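Local coordinates for cell division control protein Cdc48 (PDB 5E7P), which probably binds and hydrolyses ATP as a Cdc48-like member of the AAA ATPase family, and is seen here with bound ADP, at residues A432-G437 / A462-I466; D414-I418 / H456-E460; L33-R37 / E436-R440. All blocks are in the same frame, centred on the assembly; numbering follows the deposited sequence.

Interaction 1. Residues A432-G437 / A462-I466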
loop_
_atom_site.group_PDB
_atom_site.type_symbol
_atom_site.label_atom_id
_atom_site.label_comp_id
_atom_site.label_asym_id
_atom_site.label_seq_id
_atom_site.Cartn_x
_atom_site.Cartn_y
_atom_site.Cartn_z
ATOM N N ALA A 432 1.115 14.629 -4.516
ATOM C CA ALA A 432 -0.282 15.043 -4.426
ATOM C C ALA A 432 -0.474 16.070 -3.314
ATOM O O ALA A 432 -1.268 17.001 -3.444
ATOM C CB ALA A 432 -1.178 13.840 -4.198
ATOM N N VAL A 433 0.257 15.893 -2.219
ATOM C CA VAL A 433 0.243 16.857 -1.123
ATOM C C VAL A 433 0.687 18.229 -1.615
ATOM O O VAL A 433 0.065 19.244 -1.300
ATOM C CB VAL A 433 1.150 16.400 0.043
ATOM C CG1 VAL A 433 1.417 17.548 1.005
ATOM C CG2 VAL A 433 0.521 15.219 0.776
ATOM N N VAL A 434 1.752 18.249 -2.411
ATOM C CA VAL A 434 2.295 19.495 -2.940
ATOM C C VAL A 434 1.362 20.141 -3.968
ATOM O O VAL A 434 1.188 21.362 -3.973
ATOM C CB VAL A 434 3.704 19.285 -3.537
ATOM C CG1 VAL A 434 4.170 20.525 -4.280
ATOM C CG2 VAL A 434 4.694 18.923 -2.437
ATOM N N ARG A 435 0.753 19.324 -4.824
ATOM C CA ARG A 435 -0.202 19.836 -5.805
ATOM C C ARG A 435 -1.386 20.502 -5.116
ATOM O O ARG A 435 -1.849 21.561 -5.544
ATOM C CB ARG A 435 -0.694 18.727 -6.741
ATOM C CG ARG A 435 0.385 18.148 -7.645
ATOM C CD ARG A 435 -0.209 17.434 -8.851
ATOM N NE ARG A 435 -1.159 16.397 -8.467
ATOM C CZ ARG A 435 -0.817 15.150 -8.156
ATOM N NH1 ARG A 435 0.458 14.787 -8.179
ATOM N NH2 ARG A 435 -1.751 14.270 -7.819
ATOM N N GLU A 436 -1.864 19.875 -4.044
ATOM C CA GLU A 436 -2.954 20.429 -3.252
ATOM C C GLU A 436 -2.509 21.723 -2.583
ATOM O O GLU A 436 -3.274 22.683 -2.496
ATOM C CB GLU A 436 -3.423 19.421 -2.199
ATOM C CG GLU A 436 -4.492 19.951 -1.257
ATOM C CD GLU A 436 -5.804 20.252 -1.959
ATOM O OE1 GLU A 436 -6.113 19.573 -2.962
ATOM O OE2 GLU A 436 -6.526 21.169 -1.505
ATOM N N GLY A 437 -1.263 21.742 -2.120
ATOM C CA GLY A 437 -0.697 22.925 -1.500
ATOM C C GLY A 437 -0.650 24.090 -2.468
ATOM O O GLY A 437 -0.803 25.246 -2.073
ATOM N N ALA A 462 -3.187 20.597 3.306
ATOM C CA ALA A 462 -3.278 19.540 2.308
ATOM C C ALA A 462 -3.414 18.173 2.974
ATOM O O ALA A 462 -4.076 17.280 2.448
ATOM C CB ALA A 462 -2.058 19.566 1.399
ATOM N N LEU A 463 -2.789 18.020 4.136
ATOM C CA LEU A 463 -2.812 16.753 4.862
ATOM C C LEU A 463 -4.213 16.374 5.344
ATOM O O LEU A 463 -4.465 15.218 5.685
ATOM C CB LEU A 463 -1.843 16.798 6.047
ATOM C CG LEU A 463 -0.369 17.039 5.714
ATOM C CD1 LEU A 463 0.488 16.973 6.967
ATOM C CD2 LEU A 463 0.118 16.041 4.680
ATOM N N THR A 464 -5.120 17.345 5.372
ATOM C CA THR A 464 -6.486 17.085 5.814
ATOM C C THR A 464 -7.351 16.481 4.706
ATOM O O THR A 464 -8.464 16.025 4.968
ATOM C CB THR A 464 -7.175 18.361 6.343
ATOM O OG1 THR A 464 -7.469 19.239 5.249
ATOM C CG2 THR A 464 -6.287 19.078 7.357
ATOM N N VAL A 465 -6.846 16.477 3.473
ATOM C CA VAL A 465 -7.631 15.991 2.336
ATOM C C VAL A 465 -6.931 14.940 1.468
ATOM O O VAL A 465 -7.574 14.280 0.650
ATOM C CB VAL A 465 -8.095 17.149 1.425
ATOM C CG1 VAL A 465 -9.120 18.015 2.139
ATOM C CG2 VAL A 465 -6.903 17.978 0.963
ATOM N N ILE A 466 -5.623 14.783 1.636
ATOM C CA ILE A 466 -4.873 13.835 0.814
ATOM C C ILE A 466 -4.688 12.486 1.503
ATOM O O ILE A 466 -4.022 12.389 2.533
ATOM C CB ILE A 466 -3.493 14.390 0.416
ATOM C CG1 ILE A 466 -3.651 15.673 -0.400
ATOM C CG2 ILE A 466 -2.710 13.347 -0.371
ATOM C CD1 ILE A 466 -4.504 15.505 -1.640
#
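Apolar contacts between Val433 and Ile466 and around Ala462 make up most of this interface. The two methyls of Val433 are shared between three partners. CG1 stands 4.0 Å from Ala462 CB, while CG2 lies 3.9 Å from Ile466 CG2 and also meets Leu463 CD2. With CG1 anti to the backbone N (chi1 165°), the fork of the valine opens onto the loop, and the Leu463 and Ile466 side chains pass it at a slant. Ile466 spreads its own branches along the helix: CG2 lies 4.2 Å from Ala432 CB, and CD1 comes 4.1 Å from Glu436 CB. The methylenes of Glu436 join this layer. Its chi1 of 176° lays CG against Ala462 CB, 3.6 Å away, and against Val465 CG2, whose side chain it crosses at about a right angle.

Helix 427-448 supplies one side of the contact and the loop that follows helix 456-462 the other. Both belong to the helical region following the first RecA-like core, as in the small lid of AAA modules. The Ala432 side chain is about 9 Å from a bound ADP, so the joint lies near the nucleotide without touching it.

Among polar groups, Val433 O, already engaged by Gly437 N, has Ala462 CB 3.4 Å away. The bend of Glu436 at chi2 (66°) sends its carboxylate on to Arg37 and Arg440.

Backbone hydrogen bonds shape the loop itself: Ala462 O accepts from both Val465 N and Ile466 N, bringing the Val465 and Ile466 side chains round to face the helix.

Interaction 2. Residues D414-I418 / H456-E460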
loop_
_atom_site.group_PDB
_atom_site.type_symbol
_atom_site.label_atom_id
_atom_site.label_comp_id
_atom_site.label_asym_id
_atom_site.label_seq_id
_atom_site.Cartn_x
_atom_site.Cartn_y
_atom_site.Cartn_z
ATOM N N ASP A 414 8.730 24.711 6.532
ATOM C CA ASP A 414 8.958 23.815 7.666
ATOM C C ASP A 414 8.744 22.357 7.242
ATOM O O ASP A 414 7.890 21.653 7.780
ATOM C CB ASP A 414 8.057 24.196 8.849
ATOM C CG ASP A 414 8.405 23.443 10.125
ATOM O OD1 ASP A 414 9.468 22.787 10.172
ATOM O OD2 ASP A 414 7.614 23.513 11.089
ATOM N N LEU A 415 9.531 21.919 6.264
ATOM C CA LEU A 415 9.359 20.603 5.657
ATOM C C LEU A 415 9.630 19.438 6.606
ATOM O O LEU A 415 9.144 18.327 6.387
ATOM C CB LEU A 415 10.226 20.480 4.403
ATOM C CG LEU A 415 9.803 21.407 3.263
ATOM C CD1 LEU A 415 10.634 21.148 2.027
ATOM C CD2 LEU A 415 8.326 21.232 2.957
ATOM N N GLY A 416 10.405 19.691 7.654
ATOM C CA GLY A 416 10.688 18.672 8.649
ATOM C C GLY A 416 9.431 18.257 9.385
ATOM O O GLY A 416 9.241 17.083 9.705
ATOM N N ASP A 417 8.565 19.230 9.649
ATOM C CA ASP A 417 7.305 18.983 10.341
ATOM C C ASP A 417 6.327 18.227 9.444
ATOM O O ASP A 417 5.607 17.341 9.902
ATOM C CB ASP A 417 6.688 20.302 10.808
ATOM C CG ASP A 417 5.322 20.116 11.436
ATOM O OD1 ASP A 417 5.256 19.637 12.588
ATOM O OD2 ASP A 417 4.313 20.454 10.780
ATOM N N ILE A 418 6.310 18.583 8.162
ATOM C CA ILE A 418 5.460 17.903 7.192
ATOM C C ILE A 418 5.911 16.458 6.988
ATOM O O ILE A 418 5.086 15.553 6.885
ATOM C CB ILE A 418 5.448 18.635 5.842
ATOM C CG1 ILE A 418 4.930 20.062 6.025
ATOM C CG2 ILE A 418 4.591 17.883 4.830
ATOM C CD1 ILE A 418 3.523 20.129 6.576
ATOM N N HIS A 456 3.644 27.080 4.924
ATOM C CA HIS A 456 3.464 25.865 5.713
ATOM C C HIS A 456 1.992 25.518 5.902
ATOM O O HIS A 456 1.625 24.344 5.964
ATOM C CB HIS A 456 4.136 26.005 7.077
ATOM C CG HIS A 456 3.891 24.846 7.989
ATOM N ND1 HIS A 456 4.512 23.627 7.827
ATOM C CD2 HIS A 456 3.081 24.715 9.067
ATOM C CE1 HIS A 456 4.103 22.797 8.769
ATOM N NE2 HIS A 456 3.234 23.432 9.535
ATOM N N ALA A 457 1.156 26.548 5.993
ATOM C CA ALA A 457 -0.278 26.366 6.177
ATOM C C ALA A 457 -0.895 25.538 5.052
ATOM O O ALA A 457 -1.785 24.721 5.288
ATOM C CB ALA A 457 -0.970 27.716 6.283
ATOM N N ASP A 458 -0.409 25.749 3.834
ATOM C CA ASP A 458 -0.934 25.062 2.658
ATOM C C ASP A 458 -0.641 23.567 2.687
ATOM O O ASP A 458 -1.515 22.750 2.402
ATOM C CB ASP A 458 -0.352 25.674 1.385
ATOM C CG ASP A 458 -0.574 27.167 1.308
ATOM O OD1 ASP A 458 -1.641 27.636 1.760
ATOM O OD2 ASP A 458 0.320 27.875 0.800
ATOM N N LEU A 459 0.596 23.217 3.026
ATOM C CA LEU A 459 1.001 21.819 3.085
ATOM C C LEU A 459 0.287 21.097 4.219
ATOM O O LEU A 459 -0.184 19.973 4.049
ATOM C CB LEU A 459 2.517 21.698 3.249
ATOM C CG LEU A 459 3.359 22.318 2.133
ATOM C CD1 LEU A 459 4.823 21.959 2.308
ATOM C CD2 LEU A 459 2.861 21.881 0.765
ATOM N N GLU A 460 0.204 21.749 5.372
ATOM C CA GLU A 460 -0.488 21.177 6.519
ATOM C C GLU A 460 -1.982 21.047 6.244
ATOM O O GLU A 460 -2.619 20.080 6.665
ATOM C CB GLU A 460 -0.248 22.018 7.774
ATOM C CG GLU A 460 -0.946 21.488 9.014
ATOM C CD GLU A 460 -0.408 22.102 10.292
ATOM O OE1 GLU A 460 -0.937 23.153 10.718
ATOM O OE2 GLU A 460 0.546 21.533 10.864
#
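The imidazole of His456 has carboxylates from segment 414-418 at one face and at its edge. Over one face, offset toward the rim, Asp414 OD2 stands 4.2 Å above the ring plane. At the edge and in plane lies Asp417 OD2, 3.1 Å from His456 CE1. The Asp417 carboxylate is turned 57° from the ring, and although its OD2 is 3.4 Å from His456 NE2, the angle is too poor for a hydrogen bond. The hydrogen bond of the ring is made at ND1, to the carbonyl oxygen of Leu413. Two acidic groups this close would probably favour a protonated imidazole.

Asp414 CB and Ile418 CD1 approach the ring obliquely, the latter 3.5 Å from His456 CE1. The imidazole comes between these residues because CG of His456 is anti to the backbone N (chi1 175°), which sets the ring against helix 415-420.

Here the short helix 415-420, with Asp414 at its N-cap position, packs against helix 456-462. Within the lid-like helical region, the contact thus pairs two short helices that the long helix 427-448 separates in the chain.

Deeper in, the contact turns apolar. Ile418 crosses Leu459 at about a right angle, with Ile418 CD1 3.8 Å from Leu459 CB, and Leu415 CD2 meets Leu459 CD1 at 3.6 Å. Leu415 and Ile418 also touch Leu401 of helix 394-404, which extends this apolar layer to a third helix.

Toward solvent, the extended chain of Glu460 brings its OE2 to 3.9 Å from Asp417 OD2, an approach of like charges beside the histidine edge that probably adds to the negative potential there.

Interaction 3. Residues L33-R37 / E436-R440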
loop_
_atom_site.group_PDB
_atom_site.type_symbol
_atom_site.label_atom_id
_atom_site.label_comp_id
_atom_site.label_asym_id
_atom_site.label_seq_id
_atom_site.Cartn_x
_atom_site.Cartn_y
_atom_site.Cartn_z
ATOM N N LEU A 33 -12.235 24.512 -0.041
ATOM C CA LEU A 33 -10.946 23.834 0.043
ATOM C C LEU A 33 -11.088 22.410 0.573
ATOM O O LEU A 33 -10.114 21.661 0.635
ATOM C CB LEU A 33 -9.982 24.627 0.927
ATOM C CG LEU A 33 -9.597 26.019 0.421
ATOM C CD1 LEU A 33 -8.637 26.690 1.389
ATOM C CD2 LEU A 33 -8.991 25.933 -0.971
ATOM N N ASP A 34 -12.307 22.041 0.951
ATOM C CA ASP A 34 -12.568 20.719 1.499
ATOM C C ASP A 34 -13.492 19.943 0.566
ATOM O O ASP A 34 -13.741 18.752 0.764
ATOM C CB ASP A 34 -13.206 20.847 2.886
ATOM C CG ASP A 34 -12.893 19.667 3.787
ATOM O OD1 ASP A 34 -11.750 19.165 3.739
ATOM O OD2 ASP A 34 -13.789 19.244 4.548
ATOM N N SER A 35 -13.984 20.626 -0.461
ATOM C CA SER A 35 -14.999 20.063 -1.342
ATOM C C SER A 35 -14.426 19.592 -2.674
ATOM O O SER A 35 -13.368 20.052 -3.105
ATOM C CB SER A 35 -16.111 21.087 -1.588
ATOM O OG SER A 35 -15.603 22.253 -2.213
ATOM N N ARG A 36 -15.140 18.670 -3.312
ATOM C CA ARG A 36 -14.779 18.159 -4.631
ATOM C C ARG A 36 -13.402 17.495 -4.642
ATOM O O ARG A 36 -12.647 17.618 -5.606
ATOM C CB ARG A 36 -14.870 19.269 -5.686
ATOM C CG ARG A 36 -15.545 18.834 -6.975
ATOM C CD ARG A 36 -15.763 19.999 -7.930
ATOM N NE ARG A 36 -16.889 20.840 -7.532
ATOM C CZ ARG A 36 -17.388 21.820 -8.278
ATOM N NH1 ARG A 36 -16.863 22.082 -9.467
ATOM N NH2 ARG A 36 -18.414 22.536 -7.838
ATOM N N ARG A 37 -13.089 16.789 -3.560
ATOM C CA ARG A 37 -11.818 16.080 -3.437
ATOM C C ARG A 37 -12.036 14.615 -3.068
ATOM O O ARG A 37 -11.087 13.892 -2.764
ATOM C CB ARG A 37 -10.922 16.760 -2.400
ATOM C CG ARG A 37 -10.317 18.073 -2.873
ATOM C CD ARG A 37 -9.746 18.873 -1.715
ATOM N NE ARG A 37 -9.033 20.064 -2.174
ATOM C CZ ARG A 37 -9.621 21.215 -2.488
ATOM N NH1 ARG A 37 -10.938 21.333 -2.406
ATOM N NH2 ARG A 37 -8.893 22.248 -2.894
ATOM N N GLU A 436 -1.864 19.875 -4.044
ATOM C CA GLU A 436 -2.954 20.429 -3.252
ATOM C C GLU A 436 -2.509 21.723 -2.583
ATOM O O GLU A 436 -3.274 22.683 -2.496
ATOM C CB GLU A 436 -3.423 19.421 -2.199
ATOM C CG GLU A 436 -4.492 19.951 -1.257
ATOM C CD GLU A 436 -5.804 20.252 -1.959
ATOM O OE1 GLU A 436 -6.113 19.573 -2.962
ATOM O OE2 GLU A 436 -6.526 21.169 -1.505
ATOM N N GLY A 437 -1.263 21.742 -2.120
ATOM C CA GLY A 437 -0.697 22.925 -1.500
ATOM C C GLY A 437 -0.650 24.090 -2.468
ATOM O O GLY A 437 -0.803 25.246 -2.073
ATOM N N ALA A 438 -0.444 23.778 -3.744
ATOM C CA ALA A 438 -0.408 24.796 -4.788
ATOM C C ALA A 438 -1.795 25.376 -5.036
ATOM O O ALA A 438 -1.930 26.529 -5.440
ATOM C CB ALA A 438 0.166 24.221 -6.073
ATOM N N LEU A 439 -2.822 24.568 -4.792
ATOM C CA LEU A 439 -4.201 25.014 -4.951
ATOM C C LEU A 439 -4.607 25.943 -3.816
ATOM O O LEU A 439 -5.301 26.937 -4.030
ATOM C CB LEU A 439 -5.151 23.816 -5.013
ATOM C CG LEU A 439 -4.960 22.859 -6.190
ATOM C CD1 LEU A 439 -5.989 21.737 -6.141
ATOM C CD2 LEU A 439 -5.039 23.609 -7.510
ATOM N N ARG A 440 -4.172 25.614 -2.605
ATOM C CA ARG A 440 -4.460 26.437 -1.439
ATOM C C ARG A 440 -3.753 27.782 -1.550
ATOM O O ARG A 440 -4.269 28.808 -1.101
ATOM C CB ARG A 440 -4.037 25.715 -0.159
ATOM C CG ARG A 440 -4.561 24.294 -0.069
ATOM C CD ARG A 440 -5.105 23.981 1.308
ATOM N NE ARG A 440 -6.001 22.830 1.277
ATOM C CZ ARG A 440 -6.837 22.508 2.258
ATOM N NH1 ARG A 440 -6.894 23.254 3.353
ATOM N NH2 ARG A 440 -7.620 21.445 2.141
#
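Arg37 and Glu436 meet from opposite directions in the tightly held, buried part of this contact. The Arg37 chain runs extended from CG to NE (chi3 174°), which brings NE to the carboxylate. NE donates to Glu436 OE1 over 3.1 Å along a nearly straight path (162°) and to Glu436 OE2 over 2.8 Å at a sharper angle. Arg37 NH2 adds a weak bond to the same OE2. Both NE bonds reach the syn side of the carboxylate, whose plane stands 72° from that of the guanidinium, so the fit is not a flat side-on pair. OE2 has a further partner: Arg440 NE comes to its anti lone pair from within the helix, at 3.3 Å. Arg37 NH1 turns back to its own loop, bonding Ala32 O and, weakly, Ser35 O. Leu33 O lies over one face of the Arg37 guanidinium, offset toward the rim, and Leu439 CD1 is 4.4 Å from Arg37 NH2.

The looser side is that of the partly exposed Leu33 and Arg440. Leu33 CB lies over the centre of the Arg440 guanidinium, 4.0 Å above its plane.

Two arginines on one buried carboxylate probably keep Glu436 ionised, and this salt-bridge network holds a loop of the Cdc48-type N-terminal domain to helix 427-448 by charge, with Leu33 packed on the Arg440 guanidinium beside it.

From the N terminus, the chain first contributes 33-37, a loop between strands 22-28 and 39-42 of the N-terminal domain. Interaction 3 joins it to 436-440 and closes a loop of almost 400 residues that takes in the first RecA-like core. Segment 414-418 lies within that loop, but its partner 456-460 lies beyond it, so interactions 2 and 3 cross. Interaction 2 closes a 37-residue connection and interaction 1 one of 24 residues, both mostly helical, and these two cross as well. Interactions 1 and 3 share Glu436 and Gly437 of helix 427-448. Val465 touches Asp34 and Arg440, and Asp458 touches Gly437, making one cluster that ties helices 415-420, 427-448 and 456-462 to the N-terminal domain.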